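Local coordinates for putative vitamin-B12 independent methionine synthase family protein (PDB 1YPX) that probably transfers a methyl group from a methylated folate to homocysteine to make methionine without vitamin B12, probably with zinc, on a fold resembling a TIM barrel, at residues A[50-53]-A[54-57]. Residues are numbered along the deposited sequence; the frame is centred on the assembly and turned at random.
Sequences VEKQ and KEVG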
loop_
_atom_site.group_PDB
_atom_site.type_symbol
_atom_site.label_atom_id
_atom_site.label_comp_id
_atom_site.label_asym_id
_atom_site.label_seq_id
_atom_site.Cartn_x
_atom_site.Cartn_y
_atom_site.Cartn_z
ATOM N N VAL A 50 -2.678 -4.533 -16.667
ATOM C CA VAL A 50 -3.724 -3.531 -16.498
ATOM C C VAL A 50 -5.042 -4.113 -17.001
ATOM O O VAL A 50 -6.055 -4.061 -16.305
ATOM C CB VAL A 50 -3.429 -2.236 -17.294
ATOM C CG1 VAL A 50 -4.653 -1.323 -17.281
ATOM C CG2 VAL A 50 -2.245 -1.517 -16.688
ATOM N N GLU A 51 -5.031 -4.673 -18.211
ATOM C CA GLU A 51 -6.252 -5.251 -18.758
ATOM C C GLU A 51 -6.745 -6.431 -17.924
ATOM O O GLU A 51 -7.945 -6.550 -17.660
ATOM C CB GLU A 51 -6.065 -5.694 -20.216
ATOM C CG GLU A 51 -6.767 -4.775 -21.257
ATOM C CD GLU A 51 -8.274 -4.591 -21.006
ATOM O OE1 GLU A 51 -8.643 -3.975 -19.982
ATOM O OE2 GLU A 51 -9.093 -5.055 -21.835
ATOM N N LYS A 52 -5.820 -7.289 -17.500
ATOM C CA LYS A 52 -6.175 -8.459 -16.704
ATOM C C LYS A 52 -6.904 -8.117 -15.401
ATOM O O LYS A 52 -7.828 -8.833 -14.992
ATOM C CB LYS A 52 -4.927 -9.303 -16.426
ATOM C CG LYS A 52 -4.329 -9.905 -17.699
ATOM C CD LYS A 52 -5.345 -10.804 -18.446
ATOM C CE LYS A 52 -5.007 -10.944 -19.950
ATOM N NZ LYS A 52 -5.919 -11.828 -20.773
ATOM N N GLN A 53 -6.506 -7.021 -14.756
ATOM C CA GLN A 53 -7.155 -6.606 -13.516
ATOM C C GLN A 53 -8.580 -6.178 -13.868
ATOM O O GLN A 53 -9.514 -6.290 -13.065
ATOM C CB GLN A 53 -6.398 -5.434 -12.865
ATOM C CG GLN A 53 -4.966 -5.726 -12.416
ATOM C CD GLN A 53 -4.282 -4.522 -11.741
ATOM O OE1 GLN A 53 -4.759 -3.987 -10.730
ATOM N NE2 GLN A 53 -3.156 -4.104 -12.302
ATOM N N LYS A 54 -8.751 -5.702 -15.093
ATOM C CA LYS A 54 -10.069 -5.267 -15.527
ATOM C C LYS A 54 -10.923 -6.464 -15.955
ATOM O O LYS A 54 -12.120 -6.510 -15.654
ATOM C CB LYS A 54 -9.904 -4.218 -16.628
ATOM C CG LYS A 54 -9.283 -2.945 -16.054
ATOM C CD LYS A 54 -8.388 -2.212 -17.033
ATOM C CE LYS A 54 -9.173 -1.507 -18.097
ATOM N NZ LYS A 54 -8.252 -0.750 -18.973
ATOM N N GLU A 55 -10.302 -7.444 -16.606
ATOM C CA GLU A 55 -11.019 -8.643 -17.029
ATOM C C GLU A 55 -11.433 -9.528 -15.840
ATOM O O GLU A 55 -12.262 -10.438 -16.001
ATOM C CB GLU A 55 -10.182 -9.484 -18.006
ATOM C CG GLU A 55 -9.983 -8.872 -19.390
ATOM C CD GLU A 55 -8.947 -9.625 -20.222
ATOM O OE1 GLU A 55 -8.387 -9.018 -21.166
ATOM O OE2 GLU A 55 -8.698 -10.821 -19.936
ATOM N N VAL A 56 -10.857 -9.297 -14.656
ATOM C CA VAL A 56 -11.246 -10.094 -13.497
ATOM C C VAL A 56 -12.394 -9.397 -12.785
ATOM O O VAL A 56 -13.145 -10.035 -12.061
ATOM C CB VAL A 56 -10.069 -10.346 -12.487
ATOM C CG1 VAL A 56 -9.005 -11.216 -13.138
ATOM C CG2 VAL A 56 -9.477 -9.028 -11.987
ATOM N N GLY A 57 -12.535 -8.090 -12.997
ATOM C CA GLY A 57 -13.634 -7.364 -12.386
ATOM C C GLY A 57 -13.186 -6.249 -11.482
ATOM O O GLY A 57 -13.990 -5.413 -11.055
#
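Two i to i+3 salt bridges, Glu51 with Lys54 and Lys52 with Glu55, mark this as a local contact within the last turns of helix 35-56, just before the chain enters strand 60-61 of the parallel sheet of the TIM-barrel-like fold. In the first pair the side chains cross at about a right angle, and Glu51 OE1 stands 3.4 Å from Lys54 NZ. Lys54 bends at chi2 and again at chi3 (74°), which lays its chain alongside Val50, with Lys54 CD 3.8 Å from Val50 CG1; Lys54 NZ also makes weak hydrogen bonds to the carbonyls of Ala126 and Val127. In the second pair the side chains run side by side. A bend at chi2 (-59°) brings Lys52 NZ to the syn side of Glu55 OE2, 3.1 Å away and 23° out of the carboxylate plane. Beneath them, Glu55 N donates to Glu51 O at 2.7 Å, whereas Val56 N bonds only weakly to Lys52 O at 3.1 Å. Gly57, whose phi is positive, ends the helix in a Schellman motif, with two bonds back into the last turn. On the buried side, Gln53 NE2 bonds to the carbonyl of Thr62, tying the helix to the chain that follows it, while Val56 packs on Trp351, Leu354 and Arg355 of helix 347-364. Glu51 OE2 and Glu55 OE1 approach to 4.1 Å with their carboxylate planes nearly perpendicular; the two lysines, each paired to one glutamate, probably offset the repulsion between these like charges at the helix end.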